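Local coordinates for putative uncharacterized protein (Archaeoglobus fulgidus, PDB 4KPP) that probably exchanges protons for calcium ions across the membrane, as a H+/Ca2+ antiporter of the sodium/calcium exchanger family, at residues A[110-124]-A[336-348]. Sequence-based numbering, arbitrary orientation.
Sequences LLIGIGWSLVAFIAF and ISWKEASALFLLF. With CA (calcium ion), chain D.
Helices 96-127 and 338-353, from the two sodium/calcium exchanger regions of the chain, pack with Gly-113 facing Phe-345 and Ser-117 facing Ala-341, the short segments' axes 7.8 Å apart at -143°. Glycine at 113, and serine and alanine at 117 and 341, allow this approach; a side chain at Gly-113 would run into Phe-348 CG. Phe-345 CA directs a CA-H...O contact at Gly-113 O (3.6 Å). With CG anti to the backbone N (chi1 172°), the Phe-348 ring reaches Leu-110 and Ile-114, CE2 to Ile-114 CG1 3.7 Å, and stands nearly perpendicular to the Trp-248 ring. Replacing Phe-348 by an alanine is likely to leave Ile-114 and Leu-110 without this ring and open a gap beside Gly-113. Leu-344 CD2 meets Ile-112 CG2 at 3.8 Å; Ser-117 CB rests 3.5 Å from Ala-341 O. The Phe-124 ring puts its edge to Ile-336 O (CZ to O 3.5 Å). In a capping box, Ser-337 N donates to Glu-340 OE1 and Glu-340 N bonds weakly to Ser-337 OG. Glu-340, not touching 110-124, binds the calcium ion through OE1 (2.2 Å) and OE2, beside Asp-333. This is roughly antiparallel helix packing over small residues, near a calcium site.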
loop_
_atom_site.group_PDB
_atom_site.type_symbol
_atom_site.label_atom_id
_atom_site.label_comp_id
_atom_site.label_asym_id
_atom_site.label_seq_id
_atom_site.Cartn_x
_atom_site.Cartn_y
_atom_site.Cartn_z
ATOM N N LEU A 110 -2.412 5.890 6.438
ATOM C CA LEU A 110 -1.836 6.959 5.631
ATOM C C LEU A 110 -2.379 6.897 4.212
ATOM O O LEU A 110 -2.617 7.924 3.579
ATOM C CB LEU A 110 -0.313 6.838 5.598
ATOM C CG LEU A 110 0.454 7.941 4.869
ATOM C CD1 LEU A 110 0.812 9.071 5.826
ATOM C CD2 LEU A 110 1.694 7.377 4.188
ATOM N N LEU A 111 -2.573 5.678 3.720
ATOM C CA LEU A 111 -3.043 5.458 2.361
ATOM C C LEU A 111 -4.433 6.055 2.169
ATOM O O LEU A 111 -4.712 6.704 1.164
ATOM C CB LEU A 111 -3.089 3.961 2.072
ATOM C CG LEU A 111 -2.783 3.434 0.672
ATOM C CD1 LEU A 111 -3.594 2.170 0.437
ATOM C CD2 LEU A 111 -3.022 4.460 -0.434
ATOM N N ILE A 112 -5.309 5.827 3.138
ATOM C CA ILE A 112 -6.666 6.343 3.059
ATOM C C ILE A 112 -6.732 7.790 3.521
ATOM O O ILE A 112 -7.267 8.647 2.817
ATOM C CB ILE A 112 -7.646 5.482 3.882
ATOM C CG1 ILE A 112 -7.703 4.067 3.302
ATOM C CG2 ILE A 112 -9.035 6.119 3.907
ATOM C CD1 ILE A 112 -8.595 3.133 4.068
ATOM N N GLY A 113 -6.176 8.059 4.699
ATOM C CA GLY A 113 -6.227 9.386 5.286
ATOM C C GLY A 113 -5.548 10.455 4.453
ATOM O O GLY A 113 -6.049 11.572 4.337
ATOM N N ILE A 114 -4.405 10.111 3.870
ATOM C CA ILE A 114 -3.657 11.047 3.039
ATOM C C ILE A 114 -3.850 10.766 1.551
ATOM O O ILE A 114 -4.331 11.621 0.814
ATOM C CB ILE A 114 -2.151 11.028 3.383
ATOM C CG1 ILE A 114 -1.928 11.518 4.816
ATOM C CG2 ILE A 114 -1.357 11.872 2.393
ATOM C CD1 ILE A 114 -2.388 12.945 5.061
ATOM N N GLY A 115 -3.483 9.562 1.121
ATOM C CA GLY A 115 -3.546 9.182 -0.280
ATOM C C GLY A 115 -4.888 9.375 -0.969
ATOM O O GLY A 115 -4.983 10.134 -1.935
ATOM N N TRP A 116 -5.923 8.693 -0.483
ATOM C CA TRP A 116 -7.256 8.797 -1.078
ATOM C C TRP A 116 -7.780 10.229 -1.071
ATOM O O TRP A 116 -8.391 10.677 -2.038
ATOM C CB TRP A 116 -8.264 7.905 -0.349
ATOM C CG TRP A 116 -8.060 6.437 -0.535
ATOM C CD1 TRP A 116 -6.929 5.808 -0.973
ATOM C CD2 TRP A 116 -9.020 5.405 -0.284
ATOM N NE1 TRP A 116 -7.126 4.448 -1.005
ATOM C CE2 TRP A 116 -8.403 4.177 -0.589
ATOM C CE3 TRP A 116 -10.343 5.403 0.168
ATOM C CZ2 TRP A 116 -9.065 2.959 -0.454
ATOM C CZ3 TRP A 116 -10.994 4.193 0.301
ATOM C CH2 TRP A 116 -10.357 2.989 -0.008
ATOM N N SER A 117 -7.540 10.942 0.024
ATOM C CA SER A 117 -8.045 12.302 0.164
ATOM C C SER A 117 -7.296 13.273 -0.745
ATOM O O SER A 117 -7.914 14.078 -1.440
ATOM C CB SER A 117 -7.957 12.767 1.619
ATOM O OG SER A 117 -6.610 12.946 2.011
ATOM N N LEU A 118 -5.968 13.190 -0.731
ATOM C CA LEU A 118 -5.119 14.059 -1.541
ATOM C C LEU A 118 -5.453 13.905 -3.020
ATOM O O LEU A 118 -5.740 14.888 -3.707
ATOM C CB LEU A 118 -3.644 13.725 -1.299
ATOM C CG LEU A 118 -2.510 14.699 -1.649
ATOM C CD1 LEU A 118 -1.504 14.026 -2.578
ATOM C CD2 LEU A 118 -3.005 16.020 -2.239
ATOM N N VAL A 119 -5.418 12.666 -3.499
ATOM C CA VAL A 119 -5.701 12.374 -4.898
ATOM C C VAL A 119 -7.090 12.866 -5.300
ATOM O O VAL A 119 -7.270 13.426 -6.383
ATOM C CB VAL A 119 -5.543 10.869 -5.200
ATOM C CG1 VAL A 119 -6.062 10.533 -6.586
ATOM C CG2 VAL A 119 -4.082 10.463 -5.067
ATOM N N ALA A 120 -8.065 12.676 -4.415
ATOM C CA ALA A 120 -9.422 13.150 -4.670
ATOM C C ALA A 120 -9.471 14.674 -4.771
ATOM O O ALA A 120 -10.122 15.218 -5.660
ATOM C CB ALA A 120 -10.380 12.648 -3.595
ATOM N N PHE A 121 -8.778 15.355 -3.860
ATOM C CA PHE A 121 -8.734 16.821 -3.859
ATOM C C PHE A 121 -8.100 17.394 -5.124
ATOM O O PHE A 121 -8.582 18.382 -5.676
ATOM C CB PHE A 121 -7.990 17.345 -2.628
ATOM C CG PHE A 121 -8.837 17.413 -1.393
ATOM C CD1 PHE A 121 -10.169 17.789 -1.468
ATOM C CD2 PHE A 121 -8.304 17.096 -0.153
ATOM C CE1 PHE A 121 -10.954 17.851 -0.330
ATOM C CE2 PHE A 121 -9.082 17.154 0.989
ATOM C CZ PHE A 121 -10.409 17.532 0.901
ATOM N N ILE A 122 -7.013 16.774 -5.573
ATOM C CA ILE A 122 -6.338 17.209 -6.788
ATOM C C ILE A 122 -7.236 16.973 -7.996
ATOM O O ILE A 122 -7.300 17.799 -8.907
ATOM C CB ILE A 122 -4.992 16.485 -6.971
ATOM C CG1 ILE A 122 -4.043 16.850 -5.827
ATOM C CG2 ILE A 122 -4.368 16.830 -8.317
ATOM C CD1 ILE A 122 -2.682 16.206 -5.934
ATOM N N ALA A 123 -7.940 15.844 -7.984
ATOM C CA ALA A 123 -8.894 15.519 -9.038
ATOM C C ALA A 123 -10.024 16.545 -9.089
ATOM O O ALA A 123 -10.525 16.878 -10.164
ATOM C CB ALA A 123 -9.450 14.118 -8.839
ATOM N N PHE A 124 -10.417 17.043 -7.921
ATOM C CA PHE A 124 -11.452 18.067 -7.838
ATOM C C PHE A 124 -11.044 19.341 -8.570
ATOM O O PHE A 124 -11.827 19.904 -9.331
ATOM C CB PHE A 124 -11.776 18.384 -6.379
ATOM C CG PHE A 124 -12.469 17.264 -5.658
ATOM C CD1 PHE A 124 -13.275 16.373 -6.347
ATOM C CD2 PHE A 124 -12.311 17.100 -4.292
ATOM C CE1 PHE A 124 -13.917 15.340 -5.687
ATOM C CE2 PHE A 124 -12.949 16.067 -3.628
ATOM C CZ PHE A 124 -13.752 15.186 -4.326
ATOM N N ILE A 336 -16.785 9.449 -4.662
ATOM C CA ILE A 336 -16.071 10.076 -3.555
ATOM C C ILE A 336 -16.291 11.582 -3.586
ATOM O O ILE A 336 -15.761 12.280 -4.452
ATOM C CB ILE A 336 -14.559 9.769 -3.589
ATOM C CG1 ILE A 336 -14.317 8.259 -3.573
ATOM C CG2 ILE A 336 -13.853 10.430 -2.408
ATOM C CD1 ILE A 336 -12.855 7.880 -3.575
ATOM N N SER A 337 -17.085 12.074 -2.639
ATOM C CA SER A 337 -17.427 13.490 -2.590
ATOM C C SER A 337 -16.396 14.278 -1.789
ATOM O O SER A 337 -15.504 13.698 -1.168
ATOM C CB SER A 337 -18.822 13.684 -1.995
ATOM O OG SER A 337 -18.871 13.233 -0.655
ATOM N N TRP A 338 -16.525 15.600 -1.808
ATOM C CA TRP A 338 -15.583 16.469 -1.114
ATOM C C TRP A 338 -15.767 16.365 0.397
ATOM O O TRP A 338 -14.806 16.497 1.158
ATOM C CB TRP A 338 -15.735 17.919 -1.588
ATOM C CG TRP A 338 -16.299 18.839 -0.552
ATOM C CD1 TRP A 338 -17.618 19.052 -0.275
ATOM C CD2 TRP A 338 -15.560 19.673 0.348
ATOM N NE1 TRP A 338 -17.748 19.965 0.743
ATOM C CE2 TRP A 338 -16.498 20.362 1.143
ATOM C CE3 TRP A 338 -14.196 19.903 0.560
ATOM C CZ2 TRP A 338 -16.115 21.266 2.133
ATOM C CZ3 TRP A 338 -13.819 20.801 1.545
ATOM C CH2 TRP A 338 -14.773 21.472 2.318
ATOM N N LYS A 339 -17.002 16.121 0.827
ATOM C CA LYS A 339 -17.292 15.925 2.243
ATOM C C LYS A 339 -16.623 14.654 2.750
ATOM O O LYS A 339 -15.982 14.656 3.802
ATOM C CB LYS A 339 -18.800 15.853 2.491
ATOM C CG LYS A 339 -19.544 17.161 2.263
ATOM C CD LYS A 339 -21.015 17.022 2.631
ATOM C CE LYS A 339 -21.788 18.307 2.355
ATOM N NZ LYS A 339 -22.197 19.016 3.606
ATOM N N GLU A 340 -16.775 13.570 1.995
ATOM C CA GLU A 340 -16.197 12.284 2.371
ATOM C C GLU A 340 -14.673 12.331 2.367
ATOM O O GLU A 340 -14.032 11.808 3.274
ATOM C CB GLU A 340 -16.699 11.174 1.444
ATOM C CG GLU A 340 -18.189 10.884 1.568
ATOM C CD GLU A 340 -18.684 9.934 0.494
ATOM O OE1 GLU A 340 -18.031 9.842 -0.567
ATOM O OE2 GLU A 340 -19.723 9.279 0.710
ATOM N N ALA A 341 -14.100 12.965 1.347
ATOM C CA ALA A 341 -12.650 13.116 1.255
ATOM C C ALA A 341 -12.101 13.971 2.396
ATOM O O ALA A 341 -11.095 13.621 3.013
ATOM C CB ALA A 341 -12.252 13.706 -0.093
ATOM N N SER A 342 -12.768 15.087 2.681
ATOM C CA SER A 342 -12.336 15.967 3.762
ATOM C C SER A 342 -12.488 15.277 5.112
ATOM O O SER A 342 -11.672 15.473 6.011
ATOM C CB SER A 342 -13.103 17.294 3.742
ATOM O OG SER A 342 -14.483 17.102 3.997
ATOM N N ALA A 343 -13.532 14.463 5.245
ATOM C CA ALA A 343 -13.742 13.680 6.460
ATOM C C ALA A 343 -12.601 12.686 6.665
ATOM O O ALA A 343 -12.078 12.550 7.772
ATOM C CB ALA A 343 -15.081 12.959 6.410
ATOM N N LEU A 344 -12.216 11.998 5.593
ATOM C CA LEU A 344 -11.085 11.073 5.640
ATOM C C LEU A 344 -9.800 11.781 6.062
ATOM O O LEU A 344 -9.013 11.244 6.841
ATOM C CB LEU A 344 -10.883 10.387 4.287
ATOM C CG LEU A 344 -11.926 9.350 3.867
ATOM C CD1 LEU A 344 -11.580 8.754 2.509
ATOM C CD2 LEU A 344 -12.038 8.259 4.917
ATOM N N PHE A 345 -9.594 12.989 5.546
ATOM C CA PHE A 345 -8.399 13.760 5.873
ATOM C C PHE A 345 -8.390 14.230 7.327
ATOM O O PHE A 345 -7.448 13.949 8.069
ATOM C CB PHE A 345 -8.256 14.958 4.935
ATOM C CG PHE A 345 -7.038 15.798 5.208
ATOM C CD1 PHE A 345 -5.790 15.397 4.757
ATOM C CD2 PHE A 345 -7.142 16.986 5.915
ATOM C CE1 PHE A 345 -4.668 16.165 5.006
ATOM C CE2 PHE A 345 -6.025 17.757 6.167
ATOM C CZ PHE A 345 -4.786 17.347 5.712
ATOM N N LEU A 346 -9.441 14.941 7.725
ATOM C CA LEU A 346 -9.533 15.501 9.073
ATOM C C LEU A 346 -9.474 14.443 10.174
ATOM O O LEU A 346 -8.689 14.565 11.114
ATOM C CB LEU A 346 -10.802 16.346 9.222
ATOM C CG LEU A 346 -10.884 17.593 8.337
ATOM C CD1 LEU A 346 -12.178 18.353 8.593
ATOM C CD2 LEU A 346 -9.673 18.488 8.557
ATOM N N LEU A 347 -10.298 13.409 10.054
ATOM C CA LEU A 347 -10.344 12.351 11.061
ATOM C C LEU A 347 -8.996 11.650 11.225
ATOM O O LEU A 347 -8.683 11.130 12.298
ATOM C CB LEU A 347 -11.442 11.340 10.729
ATOM C CG LEU A 347 -12.874 11.833 10.948
ATOM C CD1 LEU A 347 -13.886 10.810 10.457
ATOM C CD2 LEU A 347 -13.105 12.154 12.415
ATOM N N PHE A 348 -8.201 11.646 10.158
ATOM C CA PHE A 348 -6.860 11.075 10.200
ATOM C C PHE A 348 -5.888 11.978 10.954
ATOM O O PHE A 348 -5.292 11.565 11.947
ATOM C CB PHE A 348 -6.337 10.812 8.784
ATOM C CG PHE A 348 -4.893 10.392 8.743
ATOM C CD1 PHE A 348 -4.531 9.080 9.009
ATOM C CD2 PHE A 348 -3.896 11.313 8.443
ATOM C CE1 PHE A 348 -3.203 8.694 8.978
ATOM C CE2 PHE A 348 -2.566 10.932 8.408
ATOM C CZ PHE A 348 -2.219 9.621 8.677
HETATM CA CA CA D . -19.197 8.269 -1.525
#